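Fructose-bisphosphate aldolase (PDB 4MOZ) is an aldolase of the DeoC/LacD family, an enzyme built on a closed barrel of eight parallel strands surrounded by helices. Local coordinates at residues C[247-252]-C[297-302]; C[45-50]-C[104-109]. All coordinates share one frame; numbering follows the deposited sequence.

Overall arrangement
Both contacts belong to one TIM barrel of eight parallel strands, but they join different parts of it. Interaction 2 comes first along the chain and closes before interaction 1 opens: it brings the end of helix 44-47, after strand 37-41, against the loop that follows strand 99-102. Interaction 1 lies near the C-terminal end of the chain, where the start of helix 248-260, between strands 237-240 and 266-269, packs on the start of helix 298-305, beyond the last strand. Their centres are 30 Å apart and their nearest atoms about 14 Å, without touching. Interaction 2 lies where two subunits meet, whereas interaction 1, touched by no other chain, joins outer helices within one subunit.

Interaction 1 of 2, residues C[247-252]-C[297-302]; sequences EAKVFL and DVDRAL
Lys249 lies across the end of Leu302, and the two side chains cross at about a right angle. The lysine holds CG trans to its backbone N (chi1 -171°) and stays extended to its end, which carries the aliphatic chain over one methyl of the leucine. CB, the first atom out, sits 3.9 Å from Leu302 CD2. CG comes nearest to the same methyl, 3.8 Å from Leu302 CD2, and also passes close to CG1 of Val298. CD remains over that methyl, so one carbon of Leu302 is met by three successive methylenes. Beyond it the chain leaves the leucine for Asp299: CE is 4.2 Å from Asp299 OD1, and the ammonium NZ ends 4.3 Å from Asp299 OD1. This is too long for a salt bridge, although the opposite charges probably attract weakly at the exposed edge of the contact.

The more buried half is mostly apolar. Leu252 CD1 lies 4.3 Å from Leu302 CD1, the other methyl of that leucine, and also reaches Ala301 CB. The two methyls of Val298 go to different carbonyl oxygens of the facing helix: CG1 approaches Lys249 O, while CG2 is 4.0 Å from Leu252 O. Ala248 CB also touches Leu302 CD1. No hydrogen bond joins the segments; van der Waals packing carries the contact.

The axes of the short helical segments 248-252 and 298-302 approach to 9.8 Å, their directions 133° apart. Helix 248-260 is an outer helix of the TIM barrel, between strands 237-240 and 266-269, and its later residues Gln253 and His256 also touch Val298. Helix 278-294 completes a three-helix cluster, with its Ile291 packing against both Leu252 and Ala301.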
loop_
_atom_site.group_PDB
_atom_site.type_symbol
_atom_site.label_atom_id
_atom_site.label_comp_id
_atom_site.label_asym_id
_atom_site.label_seq_id
_atom_site.Cartn_x
_atom_site.Cartn_y
_atom_site.Cartn_z
ATOM N N GLU C 247 10.209 41.371 20.043
ATOM C CA GLU C 247 10.732 41.568 21.399
ATOM C C GLU C 247 9.947 40.722 22.396
ATOM O O GLU C 247 8.756 40.459 22.188
ATOM C CB GLU C 247 10.651 43.047 21.800
ATOM C CG GLU C 247 11.154 44.026 20.748
ATOM C CD GLU C 247 12.610 43.802 20.379
ATOM O OE1 GLU C 247 13.487 44.020 21.243
ATOM O OE2 GLU C 247 12.877 43.413 19.220
ATOM N N ALA C 248 10.614 40.308 23.474
ATOM C CA ALA C 248 10.005 39.452 24.498
ATOM C C ALA C 248 8.659 39.974 25.010
ATOM O O ALA C 248 7.727 39.192 25.195
ATOM C CB ALA C 248 10.964 39.233 25.654
ATOM N N LYS C 249 8.565 41.286 25.231
ATOM C CA LYS C 249 7.320 41.910 25.685
ATOM C C LYS C 249 6.185 41.760 24.665
ATOM O O LYS C 249 5.069 41.390 25.031
ATOM C CB LYS C 249 7.531 43.387 26.039
ATOM C CG LYS C 249 6.324 44.025 26.716
ATOM C CD LYS C 249 6.533 45.499 27.025
ATOM C CE LYS C 249 5.314 46.071 27.732
ATOM N NZ LYS C 249 5.533 47.464 28.212
ATOM N N VAL C 250 6.476 42.044 23.397
ATOM C CA VAL C 250 5.497 41.903 22.316
ATOM C C VAL C 250 5.043 40.447 22.197
ATOM O O VAL C 250 3.847 40.166 22.058
ATOM C CB VAL C 250 6.062 42.401 20.966
ATOM C CG1 VAL C 250 5.053 42.201 19.843
ATOM C CG2 VAL C 250 6.461 43.869 21.068
ATOM N N PHE C 251 6.010 39.534 22.270
ATOM C CA PHE C 251 5.745 38.103 22.246
ATOM C C PHE C 251 4.789 37.676 23.366
ATOM O O PHE C 251 3.815 36.956 23.119
ATOM C CB PHE C 251 7.061 37.315 22.327
ATOM C CG PHE C 251 6.871 35.827 22.449
ATOM C CD1 PHE C 251 6.588 35.050 21.326
ATOM C CD2 PHE C 251 6.966 35.201 23.687
ATOM C CE1 PHE C 251 6.405 33.679 21.439
ATOM C CE2 PHE C 251 6.786 33.831 23.807
ATOM C CZ PHE C 251 6.504 33.070 22.681
ATOM N N LEU C 252 5.070 38.124 24.589
ATOM C CA LEU C 252 4.271 37.731 25.748
ATOM C C LEU C 252 2.884 38.364 25.706
ATOM O O LEU C 252 1.927 37.797 26.230
ATOM C CB LEU C 252 4.999 38.059 27.060
ATOM C CG LEU C 252 6.292 37.280 27.355
ATOM C CD1 LEU C 252 7.143 38.010 28.384
ATOM C CD2 LEU C 252 6.015 35.851 27.808
ATOM N N ASP C 297 -0.252 38.814 34.462
ATOM C CA ASP C 297 -0.237 39.938 33.530
ATOM C C ASP C 297 1.058 39.891 32.731
ATOM O O ASP C 297 2.029 39.255 33.154
ATOM C CB ASP C 297 -0.294 41.269 34.291
ATOM C CG ASP C 297 -1.704 41.652 34.716
ATOM O OD1 ASP C 297 -2.681 41.054 34.210
ATOM O OD2 ASP C 297 -1.833 42.571 35.556
ATOM N N VAL C 298 1.069 40.577 31.590
ATOM C CA VAL C 298 2.261 40.681 30.742
ATOM C C VAL C 298 3.455 41.255 31.518
ATOM O O VAL C 298 4.570 40.724 31.435
ATOM C CB VAL C 298 1.975 41.520 29.472
ATOM C CG1 VAL C 298 3.249 41.781 28.679
ATOM C CG2 VAL C 298 0.938 40.823 28.600
ATOM N N ASP C 299 3.204 42.321 32.281
ATOM C CA ASP C 299 4.244 43.014 33.049
ATOM C C ASP C 299 4.940 42.122 34.074
ATOM O O ASP C 299 6.163 42.155 34.193
ATOM C CB ASP C 299 3.677 44.259 33.747
ATOM C CG ASP C 299 3.442 45.418 32.791
ATOM O OD1 ASP C 299 3.944 45.383 31.644
ATOM O OD2 ASP C 299 2.750 46.376 33.192
ATOM N N ARG C 300 4.166 41.331 34.812
ATOM C CA ARG C 300 4.753 40.436 35.801
ATOM C C ARG C 300 5.466 39.257 35.141
ATOM O O ARG C 300 6.470 38.760 35.664
ATOM C CB ARG C 300 3.720 39.952 36.821
ATOM C CG ARG C 300 4.374 39.536 38.130
ATOM C CD ARG C 300 3.430 38.908 39.144
ATOM N NE ARG C 300 4.226 38.327 40.223
ATOM C CZ ARG C 300 3.758 37.555 41.197
ATOM N NH1 ARG C 300 2.471 37.247 41.256
ATOM N NH2 ARG C 300 4.591 37.087 42.116
ATOM N N ALA C 301 4.948 38.820 33.995
ATOM C CA ALA C 301 5.596 37.771 33.205
ATOM C C ALA C 301 6.942 38.253 32.661
ATOM O O ALA C 301 7.926 37.514 32.681
ATOM C CB ALA C 301 4.693 37.319 32.072
ATOM N N LEU C 302 6.974 39.500 32.195
ATOM C CA LEU C 302 8.191 40.116 31.682
ATOM C C LEU C 302 9.271 40.220 32.764
ATOM O O LEU C 302 10.463 40.058 32.477
ATOM C CB LEU C 302 7.880 41.491 31.083
ATOM C CG LEU C 302 9.007 42.230 30.355
ATOM C CD1 LEU C 302 9.631 41.375 29.259
ATOM C CD2 LEU C 302 8.498 43.548 29.792
#

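Interaction 2 of 2, residues C[45-50]-C[104-109]; sequences KVEHLN and NSKTNL
Glu47 and Lys106 supply the direct hydrogen bond between the segments. The glutamate chain bends at chi2 (-62°), bringing the carboxylate back to the loop, where Lys106 N donates to Glu47 OE2 over 3.2 Å. The N-H points well at its acceptor (161°), but it meets the oxygen from above the carboxylate plane.

Water adds a second polar link. One water donates to both Glu47 O and Glu47 OE1 and accepts from Lys106 NZ, 3.0 Å away. The ammonium, which also donates to Thr107 O, is thus joined to the carboxylate through water without direct contact. Another water accepts from Asn108 ND2 and donates to His48 O.

Two backbone C-H...O contacts run in opposite directions: Glu47 CA lies 3.2 Å from Lys106 O, and Thr107 CA lies 3.4 Å from Val46 O.

These elements follow strands 37-41 and 99-102, so the contact joins the end of the short helix after the first strand to the loop after the third, at the C-terminal side of the TIM barrel, where enzymes of this fold carry their active sites.

Van der Waals contacts flank the polar ones. Val46 CG1 rests against the Lys106 carbonyl and lies 3.8 Å from Ser105 CB. Leu49 sends its two methyls to different partners: CD2 is 3.9 Å from Thr107 CG2, while CD1 reaches Leu109 CG at 4.0 Å. A second subunit borders the contact, its Gly148 packing on Leu109 and its Cys203 on Val46.

The flat groups of His48 and Asn108 are turned 65° apart. Asn108 ND2 sits at the edge of the imidazole, near its plane and 3.8 Å from His48 CD2, while His48 ND1 is hydrogen-bonded to Asp52. Thr107 OG1 forms a hydrogen bond with Glu152 of the second subunit.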
loop_
_atom_site.group_PDB
_atom_site.type_symbol
_atom_site.label_atom_id
_atom_site.label_comp_id
_atom_site.label_asym_id
_atom_site.label_seq_id
_atom_site.Cartn_x
_atom_site.Cartn_y
_atom_site.Cartn_z
ATOM N N LYS C 45 14.420 19.873 14.356
ATOM C CA LYS C 45 15.665 19.312 13.810
ATOM C C LYS C 45 15.429 18.563 12.495
ATOM O O LYS C 45 16.321 18.501 11.648
ATOM C CB LYS C 45 16.358 18.383 14.803
ATOM C CG LYS C 45 17.120 19.087 15.908
ATOM C CD LYS C 45 17.664 18.098 16.930
ATOM C CE LYS C 45 18.986 17.491 16.481
ATOM N NZ LYS C 45 20.058 18.518 16.369
ATOM N N VAL C 46 14.242 17.977 12.336
ATOM C CA VAL C 46 13.860 17.397 11.052
ATOM C C VAL C 46 13.229 18.477 10.175
ATOM O O VAL C 46 13.666 18.686 9.043
ATOM C CB VAL C 46 12.905 16.184 11.182
ATOM C CG1 VAL C 46 12.671 15.556 9.817
ATOM C CG2 VAL C 46 13.469 15.140 12.135
ATOM N N GLU C 47 12.225 19.174 10.714
ATOM C CA GLU C 47 11.445 20.161 9.954
ATOM C C GLU C 47 12.288 21.201 9.207
ATOM O O GLU C 47 12.068 21.443 8.020
ATOM C CB GLU C 47 10.415 20.858 10.851
ATOM C CG GLU C 47 9.359 19.934 11.443
ATOM C CD GLU C 47 8.498 19.254 10.394
ATOM O OE1 GLU C 47 8.093 19.924 9.416
ATOM O OE2 GLU C 47 8.217 18.045 10.554
ATOM N N HIS C 48 13.242 21.817 9.901
ATOM C CA HIS C 48 14.071 22.854 9.289
ATOM C C HIS C 48 15.520 22.464 9.266
ATOM O O HIS C 48 16.397 23.307 9.062
ATOM C CB HIS C 48 13.878 24.190 10.004
ATOM C CG HIS C 48 12.448 24.668 10.020
ATOM N ND1 HIS C 48 11.828 25.055 11.148
ATOM C CD2 HIS C 48 11.510 24.786 8.996
ATOM C CE1 HIS C 48 10.563 25.415 10.863
ATOM N NE2 HIS C 48 10.370 25.249 9.547
ATOM N N LEU C 49 15.776 21.173 9.467
ATOM C CA LEU C 49 17.135 20.634 9.542
ATOM C C LEU C 49 17.936 21.308 10.656
ATOM O O LEU C 49 17.462 21.376 11.792
ATOM C CB LEU C 49 17.840 20.696 8.176
ATOM C CG LEU C 49 17.269 19.769 7.094
ATOM C CD1 LEU C 49 18.024 19.928 5.783
ATOM C CD2 LEU C 49 17.278 18.309 7.539
ATOM N N ASN C 50 19.128 21.807 10.349
ATOM C CA ASN C 50 19.942 22.469 11.363
ATOM C C ASN C 50 19.770 23.990 11.343
ATOM O O ASN C 50 20.468 24.712 12.057
ATOM C CB ASN C 50 21.421 22.079 11.216
ATOM C CG ASN C 50 22.167 22.102 12.540
ATOM O OD1 ASN C 50 21.624 21.718 13.578
ATOM N ND2 ASN C 50 23.424 22.552 12.511
ATOM N N ASN C 104 4.868 12.225 13.145
ATOM C CA ASN C 104 5.343 12.452 11.785
ATOM C C ASN C 104 6.337 13.605 11.690
ATOM O O ASN C 104 6.389 14.453 12.576
ATOM C CB ASN C 104 4.171 12.607 10.797
ATOM C CG ASN C 104 3.336 13.859 11.026
ATOM O OD1 ASN C 104 3.358 14.476 12.097
ATOM N ND2 ASN C 104 2.569 14.230 10.008
ATOM N N SER C 105 7.141 13.605 10.631
ATOM C CA SER C 105 8.087 14.680 10.349
ATOM C C SER C 105 8.506 14.642 8.885
ATOM O O SER C 105 8.462 13.592 8.252
ATOM C CB SER C 105 9.335 14.562 11.232
ATOM O OG SER C 105 9.056 14.935 12.573
ATOM N N LYS C 106 8.921 15.794 8.363
ATOM C CA LYS C 106 9.504 15.899 7.027
ATOM C C LYS C 106 10.577 16.981 7.056
ATOM O O LYS C 106 10.628 17.768 8.004
ATOM C CB LYS C 106 8.430 16.232 5.985
ATOM C CG LYS C 106 7.827 17.623 6.111
ATOM C CD LYS C 106 7.149 18.045 4.815
ATOM C CE LYS C 106 6.764 19.515 4.837
ATOM N NZ LYS C 106 7.935 20.413 4.626
ATOM N N THR C 107 11.433 17.020 6.038
ATOM C CA THR C 107 12.394 18.122 5.906
ATOM C C THR C 107 11.787 19.246 5.063
ATOM O O THR C 107 10.750 19.055 4.424
ATOM C CB THR C 107 13.747 17.676 5.303
ATOM O OG1 THR C 107 13.616 17.484 3.886
ATOM C CG2 THR C 107 14.252 16.393 5.970
ATOM N N ASN C 108 12.432 20.410 5.081
ATOM C CA ASN C 108 11.998 21.557 4.286
ATOM C C ASN C 108 12.785 21.706 2.980
ATOM O O ASN C 108 12.814 22.787 2.390
ATOM C CB ASN C 108 12.082 22.853 5.111
ATOM C CG ASN C 108 13.501 23.184 5.559
ATOM O OD1 ASN C 108 14.375 22.316 5.617
ATOM N ND2 ASN C 108 13.730 24.448 5.898
ATOM N N LEU C 109 13.422 20.623 2.537
ATOM C CA LEU C 109 14.237 20.658 1.317
ATOM C C LEU C 109 13.391 20.770 0.052
ATOM O O LEU C 109 13.750 21.494 -0.877
ATOM C CB LEU C 109 15.171 19.446 1.242
ATOM C CG LEU C 109 16.346 19.441 2.231
ATOM C CD1 LEU C 109 16.914 18.040 2.390
ATOM C CD2 LEU C 109 17.434 20.419 1.811
HETATM O O HOH W 1 9.452 20.950 7.143
HETATM O O HOH W 2 16.430 25.164 7.016
#